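Local coordinates for 6-phospho-alpha-glucosidase (Merdibacter massiliensis, PDB 6VC6), which probably hydrolyses 6-phospho-alpha-glucosides, binding NAD and a manganese ion as family 4 glycosidases do, at residues M83-G88 / I127-Q132; R121-M126 / A153-R158; R165-C170 / I324-A329. All coordinates share one frame; numbering follows the deposited sequence.

Interaction 1: M83-G88 / I127-Q132; sequences MQMRAG and IESIHQ. With NAD (nicotinamide-adenine-dinucleotide), chain G.
The selenomethionine M83 meets helix 113-136 with the end of its side chain: its methyl CE stands 3.2 Å from S129 OG, and its SE lies 3.7 Å from I130 CD1. The bend at chi3 (71°) turns CE onto the serine, while the I130 side chain crosses M83 obliquely with only its outer methyl touching. A methionine, modelled here as selenomethionine, suits this buried place because its long, flexible chain reaches a helix whose backbone stays well back, and a small serine lets the methyl come close. The selenomethionine M85 sits nearby, its CE 3.9 Å from S129 CB. M83 ends the fourth strand across a Rossmann-type sheet, and the loop that follows carries the dinucleotide. There M85 spreads along one face of the adenine, CE resting 3.4 Å from NAD N1A, and its carbonyl O accepts a hydrogen bond from the ribose hydroxyl O3D of NAD. R86 takes the diphosphate: NE donates to NAD O3 over 2.9 Å at a fairly straight 162°, NH1 donates to NAD O1N over 3.0 Å, and NAD C3D lies over one face of the guanidinium. Were this arginine an alanine, the diphosphate would probably lose these donors and E109 its salt-bridge mate. That bridge, from R86 NH2, holds the remaining nitrogen and should help fix the group's rotation.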
loop_
_atom_site.group_PDB
_atom_site.type_symbol
_atom_site.label_atom_id
_atom_site.label_comp_id
_atom_site.label_asym_id
_atom_site.label_seq_id
_atom_site.Cartn_x
_atom_site.Cartn_y
_atom_site.Cartn_z
HETATM N N MSE A 83 3.777 -9.846 2.624
HETATM C CA MSE A 83 2.319 -9.913 2.683
HETATM C C MSE A 83 1.660 -8.992 1.660
HETATM O O MSE A 83 1.881 -7.781 1.671
HETATM C CB MSE A 83 1.828 -9.566 4.091
HETATM C CG MSE A 83 2.637 -10.207 5.204
HETATM SE SE MSE A 83 1.633 -10.356 6.869
HETATM C CE MSE A 83 0.395 -11.762 6.345
ATOM N N GLN A 84 0.850 -9.572 0.778
ATOM C CA GLN A 84 0.123 -8.814 -0.237
ATOM C C GLN A 84 -1.258 -9.428 -0.459
ATOM O O GLN A 84 -1.690 -9.667 -1.587
ATOM C CB GLN A 84 0.917 -8.738 -1.542
ATOM C CG GLN A 84 1.330 -10.083 -2.124
ATOM C CD GLN A 84 1.950 -9.948 -3.501
ATOM O OE1 GLN A 84 2.175 -10.939 -4.196
ATOM N NE2 GLN A 84 2.230 -8.713 -3.903
HETATM N N MSE A 85 -1.973 -9.660 0.632
HETATM C CA MSE A 85 -3.332 -10.163 0.581
HETATM C C MSE A 85 -4.311 -9.073 0.237
HETATM O O MSE A 85 -3.994 -7.913 0.456
HETATM C CB MSE A 85 -3.744 -10.789 1.913
HETATM C CG MSE A 85 -4.013 -9.769 3.019
HETATM SE SE MSE A 85 -5.034 -10.424 4.564
HETATM C CE MSE A 85 -3.886 -11.932 4.980
ATOM N N ARG A 86 -5.477 -9.425 -0.286
ATOM C CA ARG A 86 -6.595 -8.499 -0.463
ATOM C C ARG A 86 -7.814 -9.157 0.175
ATOM O O ARG A 86 -8.460 -10.009 -0.442
ATOM C CB ARG A 86 -6.839 -8.176 -1.935
ATOM C CG ARG A 86 -7.928 -7.137 -2.162
ATOM C CD ARG A 86 -8.234 -6.947 -3.643
ATOM N NE ARG A 86 -7.158 -6.261 -4.355
ATOM C CZ ARG A 86 -6.988 -4.942 -4.361
ATOM N NH1 ARG A 86 -5.982 -4.406 -5.039
ATOM N NH2 ARG A 86 -7.820 -4.161 -3.686
ATOM N N ALA A 87 -8.113 -8.767 1.414
ATOM C CA ALA A 87 -9.233 -9.352 2.143
ATOM C C ALA A 87 -10.535 -9.106 1.394
ATOM O O ALA A 87 -10.946 -7.957 1.205
ATOM C CB ALA A 87 -9.307 -8.766 3.551
ATOM N N GLY A 88 -11.181 -10.191 0.968
ATOM C CA GLY A 88 -12.365 -10.106 0.145
ATOM C C GLY A 88 -12.100 -10.100 -1.345
ATOM O O GLY A 88 -13.036 -10.317 -2.126
ATOM N N ILE A 127 -4.871 -9.566 11.308
ATOM C CA ILE A 127 -4.597 -9.977 12.681
ATOM C C ILE A 127 -4.646 -11.496 12.803
ATOM O O ILE A 127 -3.835 -12.104 13.514
ATOM C CB ILE A 127 -5.581 -9.287 13.644
ATOM C CG1 ILE A 127 -5.236 -7.800 13.760
ATOM C CG2 ILE A 127 -5.569 -9.956 15.011
ATOM C CD1 ILE A 127 -6.224 -6.999 14.567
ATOM N N GLU A 128 -5.583 -12.134 12.098
ATOM C CA GLU A 128 -5.642 -13.592 12.097
ATOM C C GLU A 128 -4.401 -14.193 11.449
ATOM O O GLU A 128 -3.890 -15.224 11.904
ATOM C CB GLU A 128 -6.906 -14.061 11.376
ATOM C CG GLU A 128 -7.147 -15.561 11.435
ATOM C CD GLU A 128 -8.203 -16.019 10.445
ATOM O OE1 GLU A 128 -8.079 -15.692 9.245
ATOM O OE2 GLU A 128 -9.160 -16.703 10.867
ATOM N N SER A 129 -3.896 -13.559 10.390
ATOM C CA SER A 129 -2.760 -14.118 9.665
ATOM C C SER A 129 -1.461 -13.952 10.444
ATOM O O SER A 129 -0.631 -14.868 10.476
ATOM C CB SER A 129 -2.645 -13.468 8.287
ATOM O OG SER A 129 -1.542 -13.997 7.572
ATOM N N ILE A 130 -1.261 -12.792 11.073
ATOM C CA ILE A 130 -0.030 -12.562 11.825
ATOM C C ILE A 130 0.054 -13.511 13.014
ATOM O O ILE A 130 1.133 -14.016 13.347
ATOM C CB ILE A 130 0.067 -11.090 12.266
ATOM C CG1 ILE A 130 -0.018 -10.158 11.055
ATOM C CG2 ILE A 130 1.356 -10.852 13.051
ATOM C CD1 ILE A 130 1.320 -9.748 10.481
ATOM N N HIS A 131 -1.081 -13.773 13.671
ATOM C CA HIS A 131 -1.087 -14.713 14.788
ATOM C C HIS A 131 -0.628 -16.095 14.344
ATOM O O HIS A 131 0.095 -16.782 15.075
ATOM C CB HIS A 131 -2.483 -14.784 15.408
ATOM C CG HIS A 131 -2.753 -13.708 16.414
ATOM N ND1 HIS A 131 -1.944 -13.493 17.510
ATOM C CD2 HIS A 131 -3.743 -12.788 16.491
ATOM C CE1 HIS A 131 -2.424 -12.486 18.218
ATOM N NE2 HIS A 131 -3.515 -12.041 17.621
ATOM N N GLN A 132 -1.049 -16.510 13.159
ATOM C CA GLN A 132 -0.595 -17.779 12.623
ATOM C C GLN A 132 0.898 -17.775 12.366
ATOM O O GLN A 132 1.586 -18.726 12.702
ATOM C CB GLN A 132 -1.335 -18.122 11.340
ATOM C CG GLN A 132 -2.774 -18.538 11.544
ATOM C CD GLN A 132 -3.441 -18.953 10.252
ATOM O OE1 GLN A 132 -2.948 -18.675 9.173
ATOM N NE2 GLN A 132 -4.564 -19.631 10.363
HETATM P PA NAD G . -5.640 -9.734 -5.795
HETATM O O1A NAD G . -5.182 -9.952 -7.217
HETATM O O2A NAD G . -7.074 -10.009 -5.414
HETATM O O5B NAD G . -4.693 -10.590 -4.818
HETATM C C5B NAD G . -5.081 -10.842 -3.472
HETATM C C4B NAD G . -4.691 -12.260 -3.090
HETATM O O4B NAD G . -4.667 -12.392 -1.667
HETATM C C3B NAD G . -5.709 -13.256 -3.623
HETATM O O3B NAD G . -5.033 -14.290 -4.341
HETATM C C2B NAD G . -6.371 -13.843 -2.395
HETATM O O2B NAD G . -6.607 -15.242 -2.568
HETATM C C1B NAD G . -5.354 -13.588 -1.297
HETATM N N9A NAD G . -5.998 -13.454 0.033
HETATM C C8A NAD G . -7.130 -12.784 0.323
HETATM N N7A NAD G . -7.428 -12.884 1.645
HETATM C C5A NAD G . -6.473 -13.639 2.219
HETATM C C6A NAD G . -6.174 -14.140 3.582
HETATM N N6A NAD G . -6.981 -13.846 4.630
HETATM N N1A NAD G . -5.069 -14.901 3.745
HETATM C C2A NAD G . -4.256 -15.203 2.714
HETATM N N3A NAD G . -4.466 -14.783 1.455
HETATM C C4A NAD G . -5.538 -14.016 1.150
HETATM O O3 NAD G . -5.280 -8.230 -5.347
HETATM P PN NAD G . -4.124 -7.365 -6.056
HETATM O O1N NAD G . -4.778 -6.351 -6.965
HETATM O O2N NAD G . -3.049 -8.287 -6.581
HETATM O O5D NAD G . -3.544 -6.589 -4.774
HETATM C C5D NAD G . -2.654 -7.250 -3.878
HETATM C C4D NAD G . -2.538 -6.412 -2.614
HETATM O O4D NAD G . -1.403 -5.547 -2.702
HETATM C C3D NAD G . -3.764 -5.525 -2.447
HETATM O O3D NAD G . -4.227 -5.621 -1.098
HETATM C C2D NAD G . -3.257 -4.122 -2.685
HETATM O O2D NAD G . -3.955 -3.175 -1.876
HETATM C C1D NAD G . -1.803 -4.246 -2.271
HETATM N N1N NAD G . -0.966 -3.190 -2.833
HETATM C C2N NAD G . -0.441 -2.316 -1.974
HETATM C C3N NAD G . 0.366 -1.280 -2.410
HETATM C C7N NAD G . 0.927 -0.325 -1.400
HETATM O O7N NAD G . 1.435 0.718 -1.777
HETATM N N7N NAD G . 0.843 -0.643 -0.109
HETATM C C4N NAD G . 0.642 -1.160 -3.766
HETATM C C5N NAD G . 0.079 -2.080 -4.644
HETATM C C6N NAD G . -0.725 -3.103 -4.148
#

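Interaction 2: R121-M126 / A153-R158; sequences RSCVDM and AEALRR. With NAD (nicotinamide-adenine-dinucleotide), chain G.
Behind A155, whose methyl meets C123, the carboxylate of E154 sits at the edges of two guanidinium groups rather than over a face of either. R157 grips it side-on with two nitrogens, NE to E154 OE1 and NH2 to E154 OE2, the latter at 2.9 Å and nearly straight (173°). OE1 is approached from above the carboxylate plane, whereas OE2 takes NH2 on its syn side. R158 also comes side-on but sends both donors to one atom: its NE lies 3.0 Å from E154 OE2, on the anti side. Three N-H groups thus converge on OE2, which should fix the carboxylate's rotation, and probably favours its charged form. K392 pairs with OE1, and R158 has a second acid in D396.

The helices themselves meet through apolar atoms. C123 SG touches A155 CB at 3.7 Å, and because both side chains are small the backbones can come close, the CA atoms of C123 and A155 being 6.4 Å apart. About a turn beyond C123, the selenomethionine M126 meets L156, the residue next to A155, and the two side chains cross at about a right angle, M126 CE lying 4.1 Å from L156 CD1; bends at chi2 and chi3 fold the M126 chain to bring its methyl there. D125 instead turns to the cofactor, its OD2 accepting from NAD N6A at 3.0 Å, a bond that suits recognition of the adenine amino group.

Helices 113-136 and 149-159 flank strand 141-144 in sequence within the Rossmann-type domain. Helix 378-400 packs against both of them, and M356 of strand 356-364 touches A153, E154 and R157.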
loop_
_atom_site.group_PDB
_atom_site.type_symbol
_atom_site.label_atom_id
_atom_site.label_comp_id
_atom_site.label_asym_id
_atom_site.label_seq_id
_atom_site.Cartn_x
_atom_site.Cartn_y
_atom_site.Cartn_z
ATOM N N ARG A 121 -12.355 -5.314 6.698
ATOM C CA ARG A 121 -12.042 -6.664 6.241
ATOM C C ARG A 121 -10.575 -6.996 6.483
ATOM O O ARG A 121 -10.242 -8.119 6.877
ATOM C CB ARG A 121 -12.381 -6.814 4.758
ATOM C CG ARG A 121 -13.865 -6.809 4.447
ATOM C CD ARG A 121 -14.135 -7.350 3.049
ATOM N NE ARG A 121 -13.415 -6.606 2.019
ATOM C CZ ARG A 121 -13.825 -5.452 1.503
ATOM N NH1 ARG A 121 -14.955 -4.898 1.922
ATOM N NH2 ARG A 121 -13.105 -4.849 0.567
ATOM N N SER A 122 -9.685 -6.028 6.254
ATOM C CA SER A 122 -8.259 -6.281 6.421
ATOM C C SER A 122 -7.892 -6.442 7.891
ATOM O O SER A 122 -7.030 -7.260 8.230
ATOM C CB SER A 122 -7.449 -5.155 5.780
ATOM O OG SER A 122 -7.596 -5.166 4.372
ATOM N N CYS A 123 -8.533 -5.674 8.777
ATOM C CA CYS A 123 -8.263 -5.811 10.207
ATOM C C CYS A 123 -8.503 -7.238 10.682
ATOM O O CYS A 123 -7.698 -7.793 11.438
ATOM C CB CYS A 123 -9.131 -4.838 11.006
ATOM S SG CYS A 123 -8.626 -3.110 10.911
ATOM N N VAL A 124 -9.604 -7.847 10.241
ATOM C CA VAL A 124 -9.932 -9.205 10.664
ATOM C C VAL A 124 -8.912 -10.197 10.119
ATOM O O VAL A 124 -8.384 -11.038 10.855
ATOM C CB VAL A 124 -11.362 -9.567 10.224
ATOM C CG1 VAL A 124 -11.637 -11.045 10.460
ATOM C CG2 VAL A 124 -12.379 -8.704 10.957
ATOM N N ASP A 125 -8.610 -10.106 8.822
ATOM C CA ASP A 125 -7.772 -11.114 8.183
ATOM C C ASP A 125 -6.287 -10.906 8.460
ATOM O O ASP A 125 -5.533 -11.885 8.511
ATOM C CB ASP A 125 -8.029 -11.129 6.675
ATOM C CG ASP A 125 -9.306 -11.862 6.306
ATOM O OD1 ASP A 125 -10.146 -12.088 7.203
ATOM O OD2 ASP A 125 -9.470 -12.210 5.118
HETATM N N MSE A 126 -5.840 -9.670 8.611
HETATM C CA MSE A 126 -4.444 -9.408 8.905
HETATM C C MSE A 126 -4.063 -9.862 10.301
HETATM O O MSE A 126 -3.021 -10.485 10.450
HETATM C CB MSE A 126 -4.073 -7.944 8.740
HETATM C CG MSE A 126 -3.890 -7.476 7.304
HETATM SE SE MSE A 126 -2.383 -8.281 6.363
HETATM C CE MSE A 126 -0.928 -7.727 7.518
ATOM N N ALA A 153 -1.939 -0.654 9.808
ATOM C CA ALA A 153 -0.861 -0.328 10.738
ATOM C C ALA A 153 -1.406 0.074 12.102
ATOM O O ALA A 153 -0.823 -0.268 13.138
ATOM C CB ALA A 153 0.013 0.785 10.160
ATOM N N GLU A 154 -2.525 0.802 12.123
ATOM C CA GLU A 154 -3.116 1.206 13.394
ATOM C C GLU A 154 -3.654 0.004 14.160
ATOM O O GLU A 154 -3.481 -0.089 15.382
ATOM C CB GLU A 154 -4.221 2.236 13.152
ATOM C CG GLU A 154 -5.130 2.483 14.348
ATOM C CD GLU A 154 -4.422 3.173 15.502
ATOM O OE1 GLU A 154 -3.328 3.736 15.288
ATOM O OE2 GLU A 154 -4.966 3.153 16.626
ATOM N N ALA A 155 -4.300 -0.932 13.461
ATOM C CA ALA A 155 -4.815 -2.124 14.127
ATOM C C ALA A 155 -3.682 -3.026 14.604
ATOM O O ALA A 155 -3.770 -3.621 15.685
ATOM C CB ALA A 155 -5.752 -2.888 13.192
ATOM N N LEU A 156 -2.612 -3.139 13.814
ATOM C CA LEU A 156 -1.482 -3.968 14.220
ATOM C C LEU A 156 -0.699 -3.332 15.362
ATOM O O LEU A 156 -0.054 -4.044 16.140
ATOM C CB LEU A 156 -0.565 -4.230 13.024
ATOM C CG LEU A 156 -1.164 -5.080 11.901
ATOM C CD1 LEU A 156 -0.115 -5.412 10.851
ATOM C CD2 LEU A 156 -1.794 -6.350 12.458
ATOM N N ARG A 157 -0.741 -2.002 15.474
ATOM C CA ARG A 157 -0.107 -1.335 16.607
ATOM C C ARG A 157 -0.753 -1.754 17.921
ATOM O O ARG A 157 -0.064 -1.945 18.930
ATOM C CB ARG A 157 -0.184 0.182 16.428
ATOM C CG ARG A 157 0.343 0.979 17.611
ATOM C CD ARG A 157 -0.002 2.456 17.487
ATOM N NE ARG A 157 -1.422 2.716 17.714
ATOM C CZ ARG A 157 -1.980 2.816 18.917
ATOM N NH1 ARG A 157 -1.241 2.672 20.009
ATOM N NH2 ARG A 157 -3.279 3.057 19.031
ATOM N N ARG A 158 -2.078 -1.913 17.925
ATOM C CA ARG A 158 -2.779 -2.309 19.140
ATOM C C ARG A 158 -2.652 -3.804 19.404
ATOM O O ARG A 158 -2.470 -4.220 20.554
ATOM C CB ARG A 158 -4.254 -1.917 19.049
ATOM C CG ARG A 158 -4.504 -0.441 18.785
ATOM C CD ARG A 158 -5.954 -0.089 19.070
ATOM N NE ARG A 158 -6.334 1.206 18.514
ATOM C CZ ARG A 158 -7.552 1.729 18.616
ATOM N NH1 ARG A 158 -8.510 1.064 19.249
ATOM N NH2 ARG A 158 -7.816 2.914 18.079
HETATM P PA NAD G . -5.640 -9.734 -5.795
HETATM O O1A NAD G . -5.182 -9.952 -7.217
HETATM O O2A NAD G . -7.074 -10.009 -5.414
HETATM O O5B NAD G . -4.693 -10.590 -4.818
HETATM C C5B NAD G . -5.081 -10.842 -3.472
HETATM C C4B NAD G . -4.691 -12.260 -3.090
HETATM O O4B NAD G . -4.667 -12.392 -1.667
HETATM C C3B NAD G . -5.709 -13.256 -3.623
HETATM O O3B NAD G . -5.033 -14.290 -4.341
HETATM C C2B NAD G . -6.371 -13.843 -2.395
HETATM O O2B NAD G . -6.607 -15.242 -2.568
HETATM C C1B NAD G . -5.354 -13.588 -1.297
HETATM N N9A NAD G . -5.998 -13.454 0.033
HETATM C C8A NAD G . -7.130 -12.784 0.323
HETATM N N7A NAD G . -7.428 -12.884 1.645
HETATM C C5A NAD G . -6.473 -13.639 2.219
HETATM C C6A NAD G . -6.174 -14.140 3.582
HETATM N N6A NAD G . -6.981 -13.846 4.630
HETATM N N1A NAD G . -5.069 -14.901 3.745
HETATM C C2A NAD G . -4.256 -15.203 2.714
HETATM N N3A NAD G . -4.466 -14.783 1.455
HETATM C C4A NAD G . -5.538 -14.016 1.150
HETATM O O3 NAD G . -5.280 -8.230 -5.347
HETATM P PN NAD G . -4.124 -7.365 -6.056
HETATM O O1N NAD G . -4.778 -6.351 -6.965
HETATM O O2N NAD G . -3.049 -8.287 -6.581
HETATM O O5D NAD G . -3.544 -6.589 -4.774
HETATM C C5D NAD G . -2.654 -7.250 -3.878
HETATM C C4D NAD G . -2.538 -6.412 -2.614
HETATM O O4D NAD G . -1.403 -5.547 -2.702
HETATM C C3D NAD G . -3.764 -5.525 -2.447
HETATM O O3D NAD G . -4.227 -5.621 -1.098
HETATM C C2D NAD G . -3.257 -4.122 -2.685
HETATM O O2D NAD G . -3.955 -3.175 -1.876
HETATM C C1D NAD G . -1.803 -4.246 -2.271
HETATM N N1N NAD G . -0.966 -3.190 -2.833
HETATM C C2N NAD G . -0.441 -2.316 -1.974
HETATM C C3N NAD G . 0.366 -1.280 -2.410
HETATM C C7N NAD G . 0.927 -0.325 -1.400
HETATM O O7N NAD G . 1.435 0.718 -1.777
HETATM N N7N NAD G . 0.843 -0.643 -0.109
HETATM C C4N NAD G . 0.642 -1.160 -3.766
HETATM C C5N NAD G . 0.079 -2.080 -4.644
HETATM C C6N NAD G . -0.725 -3.103 -4.148
#

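Interaction 3: R165-C170 / I324-A329; sequences RILNIC and IKVAEA. With MN (manganese (II) ion), chain E; NAD (nicotinamide-adenine-dinucleotide), chain G.
L167 and I169, two residues apart on strand 166-169, both point at helix 318-331 and make apolar contact with V326 there. L167 CD2 lies 4.3 Å from V326 CG1, and I169 CD1 lies 4.4 Å from V326 CG2, so each branch of the valine faces one strand residue. A beta-branched residue suits this place, presenting two methyls from a short stem, while the longer leucine and isoleucine span the gap between sheet and helix. V326 also touches L143 of the neighbouring strand 141-144, and V340 of strand 336-343 packs on both L167 and I169.

C170, next after I169, binds the metal. Its SG lies 2.2 Å from the manganese ion, set there by a first torsion that holds SG anti to the backbone N (chi1 173°). The nicotinamide oxygen O7N of NAD reaches the same manganese at 2.4 Å, and H200 is another ligand.

Hydrogen bonding is slight by comparison. NAD N7N gives I169 O a weak bond of 3.2 Å, bent to 129°, yet with O7N on the metal this engages both ends of the carboxamide and should limit its rotation. Metal, cofactor and sugar thus meet at C170, which also touches the bound glucose 6-phosphate, beside the parallel strands of the Rossmann-type sheet, as expected for the active site of an NAD- and manganese-dependent family 4 glycosidase.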
loop_
_atom_site.group_PDB
_atom_site.type_symbol
_atom_site.label_atom_id
_atom_site.label_comp_id
_atom_site.label_asym_id
_atom_site.label_seq_id
_atom_site.Cartn_x
_atom_site.Cartn_y
_atom_site.Cartn_z
ATOM N N ARG A 165 9.144 -6.459 14.632
ATOM C CA ARG A 165 9.526 -6.932 13.307
ATOM C C ARG A 165 8.326 -6.949 12.370
ATOM O O ARG A 165 8.109 -7.904 11.618
ATOM C CB ARG A 165 10.183 -8.308 13.388
ATOM C CG ARG A 165 11.500 -8.305 14.156
ATOM C CD ARG A 165 12.336 -9.537 13.853
ATOM N NE ARG A 165 13.729 -9.195 13.571
ATOM C CZ ARG A 165 14.744 -9.459 14.389
ATOM N NH1 ARG A 165 14.526 -10.068 15.546
ATOM N NH2 ARG A 165 15.978 -9.111 14.049
ATOM N N ILE A 166 7.527 -5.884 12.407
ATOM C CA ILE A 166 6.425 -5.675 11.476
ATOM C C ILE A 166 6.590 -4.293 10.862
ATOM O O ILE A 166 6.695 -3.297 11.588
ATOM C CB ILE A 166 5.050 -5.794 12.162
ATOM C CG1 ILE A 166 4.926 -7.124 12.905
ATOM C CG2 ILE A 166 3.931 -5.647 11.141
ATOM C CD1 ILE A 166 3.629 -7.268 13.676
ATOM N N LEU A 167 6.611 -4.228 9.532
ATOM C CA LEU A 167 6.789 -2.971 8.816
ATOM C C LEU A 167 5.760 -2.876 7.699
ATOM O O LEU A 167 5.698 -3.756 6.834
ATOM C CB LEU A 167 8.207 -2.852 8.250
ATOM C CG LEU A 167 8.528 -1.517 7.576
ATOM C CD1 LEU A 167 8.240 -0.359 8.520
ATOM C CD2 LEU A 167 9.972 -1.481 7.103
ATOM N N ASN A 168 4.962 -1.814 7.720
ATOM C CA ASN A 168 4.013 -1.513 6.656
ATOM C C ASN A 168 4.622 -0.467 5.730
ATOM O O ASN A 168 5.168 0.539 6.199
ATOM C CB ASN A 168 2.688 -1.010 7.232
ATOM C CG ASN A 168 2.058 -1.997 8.195
ATOM O OD1 ASN A 168 1.365 -2.927 7.782
ATOM N ND2 ASN A 168 2.293 -1.799 9.488
ATOM N N ILE A 169 4.537 -0.710 4.419
ATOM C CA ILE A 169 5.145 0.162 3.424
ATOM C C ILE A 169 4.159 0.420 2.291
ATOM O O ILE A 169 3.201 -0.328 2.081
ATOM C CB ILE A 169 6.461 -0.419 2.857
ATOM C CG1 ILE A 169 6.191 -1.724 2.104
ATOM C CG2 ILE A 169 7.478 -0.640 3.970
ATOM C CD1 ILE A 169 7.426 -2.574 1.901
ATOM N N CYS A 170 4.418 1.499 1.556
ATOM C CA CYS A 170 3.632 1.891 0.394
ATOM C C CYS A 170 4.571 2.409 -0.682
ATOM O O CYS A 170 5.558 3.084 -0.374
ATOM C CB CYS A 170 2.607 2.973 0.747
ATOM S SG CYS A 170 1.722 3.674 -0.663
ATOM N N ILE A 324 11.708 -5.915 -2.162
ATOM C CA ILE A 324 12.955 -6.672 -2.106
ATOM C C ILE A 324 14.092 -5.783 -1.623
ATOM O O ILE A 324 14.920 -6.202 -0.804
ATOM C CB ILE A 324 13.274 -7.300 -3.475
ATOM C CG1 ILE A 324 12.183 -8.292 -3.879
ATOM C CG2 ILE A 324 14.627 -7.999 -3.434
ATOM C CD1 ILE A 324 12.336 -8.809 -5.289
ATOM N N LYS A 325 14.149 -4.542 -2.113
ATOM C CA LYS A 325 15.182 -3.616 -1.660
ATOM C C LYS A 325 15.025 -3.304 -0.178
ATOM O O LYS A 325 16.019 -3.117 0.534
ATOM C CB LYS A 325 15.140 -2.330 -2.488
ATOM C CG LYS A 325 15.527 -2.512 -3.947
ATOM C CD LYS A 325 17.034 -2.542 -4.128
ATOM C CE LYS A 325 17.405 -2.812 -5.577
ATOM N NZ LYS A 325 16.636 -1.949 -6.516
ATOM N N VAL A 326 13.782 -3.242 0.306
ATOM C CA VAL A 326 13.551 -3.063 1.737
ATOM C C VAL A 326 14.078 -4.264 2.510
ATOM O O VAL A 326 14.702 -4.118 3.569
ATOM C CB VAL A 326 12.055 -2.818 2.011
ATOM C CG1 VAL A 326 11.742 -2.999 3.489
ATOM C CG2 VAL A 326 11.652 -1.426 1.553
ATOM N N ALA A 327 13.847 -5.471 1.987
ATOM C CA ALA A 327 14.374 -6.669 2.631
ATOM C C ALA A 327 15.897 -6.688 2.601
ATOM O O ALA A 327 16.536 -7.170 3.544
ATOM C CB ALA A 327 13.807 -7.921 1.961
ATOM N N GLU A 328 16.496 -6.169 1.526
ATOM C CA GLU A 328 17.952 -6.089 1.452
ATOM C C GLU A 328 18.501 -5.131 2.502
ATOM O O GLU A 328 19.461 -5.455 3.211
ATOM C CB GLU A 328 18.386 -5.650 0.054
ATOM C CG GLU A 328 18.144 -6.675 -1.037
ATOM C CD GLU A 328 18.512 -6.149 -2.409
ATOM O OE1 GLU A 328 17.933 -6.627 -3.407
ATOM O OE2 GLU A 328 19.379 -5.254 -2.489
ATOM N N ALA A 329 17.903 -3.941 2.609
ATOM C CA ALA A 329 18.353 -2.969 3.601
ATOM C C ALA A 329 18.212 -3.509 5.017
ATOM O O ALA A 329 19.035 -3.197 5.885
ATOM C CB ALA A 329 17.571 -1.665 3.449
HETATM MN MN MN E . -0.061 2.551 -1.208
HETATM P PA NAD G . -5.640 -9.734 -5.795
HETATM O O1A NAD G . -5.182 -9.952 -7.217
HETATM O O2A NAD G . -7.074 -10.009 -5.414
HETATM O O5B NAD G . -4.693 -10.590 -4.818
HETATM C C5B NAD G . -5.081 -10.842 -3.472
HETATM C C4B NAD G . -4.691 -12.260 -3.090
HETATM O O4B NAD G . -4.667 -12.392 -1.667
HETATM C C3B NAD G . -5.709 -13.256 -3.623
HETATM O O3B NAD G . -5.033 -14.290 -4.341
HETATM C C2B NAD G . -6.371 -13.843 -2.395
HETATM O O2B NAD G . -6.607 -15.242 -2.568
HETATM C C1B NAD G . -5.354 -13.588 -1.297
HETATM N N9A NAD G . -5.998 -13.454 0.033
HETATM C C8A NAD G . -7.130 -12.784 0.323
HETATM N N7A NAD G . -7.428 -12.884 1.645
HETATM C C5A NAD G . -6.473 -13.639 2.219
HETATM C C6A NAD G . -6.174 -14.140 3.582
HETATM N N6A NAD G . -6.981 -13.846 4.630
HETATM N N1A NAD G . -5.069 -14.901 3.745
HETATM C C2A NAD G . -4.256 -15.203 2.714
HETATM N N3A NAD G . -4.466 -14.783 1.455
HETATM C C4A NAD G . -5.538 -14.016 1.150
HETATM O O3 NAD G . -5.280 -8.230 -5.347
HETATM P PN NAD G . -4.124 -7.365 -6.056
HETATM O O1N NAD G . -4.778 -6.351 -6.965
HETATM O O2N NAD G . -3.049 -8.287 -6.581
HETATM O O5D NAD G . -3.544 -6.589 -4.774
HETATM C C5D NAD G . -2.654 -7.250 -3.878
HETATM C C4D NAD G . -2.538 -6.412 -2.614
HETATM O O4D NAD G . -1.403 -5.547 -2.702
HETATM C C3D NAD G . -3.764 -5.525 -2.447
HETATM O O3D NAD G . -4.227 -5.621 -1.098
HETATM C C2D NAD G . -3.257 -4.122 -2.685
HETATM O O2D NAD G . -3.955 -3.175 -1.876
HETATM C C1D NAD G . -1.803 -4.246 -2.271
HETATM N N1N NAD G . -0.966 -3.190 -2.833
HETATM C C2N NAD G . -0.441 -2.316 -1.974
HETATM C C3N NAD G . 0.366 -1.280 -2.410
HETATM C C7N NAD G . 0.927 -0.325 -1.400
HETATM O O7N NAD G . 1.435 0.718 -1.777
HETATM N N7N NAD G . 0.843 -0.643 -0.109
HETATM C C4N NAD G . 0.642 -1.160 -3.766
HETATM C C5N NAD G . 0.079 -2.080 -4.644
HETATM C C6N NAD G . -0.725 -3.103 -4.148
#

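All three contacts are buried. Interactions 1 and 2 share helix 113-136 and lie close together, with M83 SE packing on M126 CE and A87 O probably accepting a hydrogen bond from R121 NE. Interaction 3 stands about 17 Å from interaction 1 and 18 Å from interaction 2, centre to centre, yet A153 and L156 of interaction 2 pack on N168 and I166 of strand 166-169. Across their segments all three are mainly apolar; polar chemistry differs with place. Interaction 1 serves the diphosphate and the adenine face, interaction 2 the adenine amino group together with a salt-bridge network, and interaction 3 the nicotinamide and the metal.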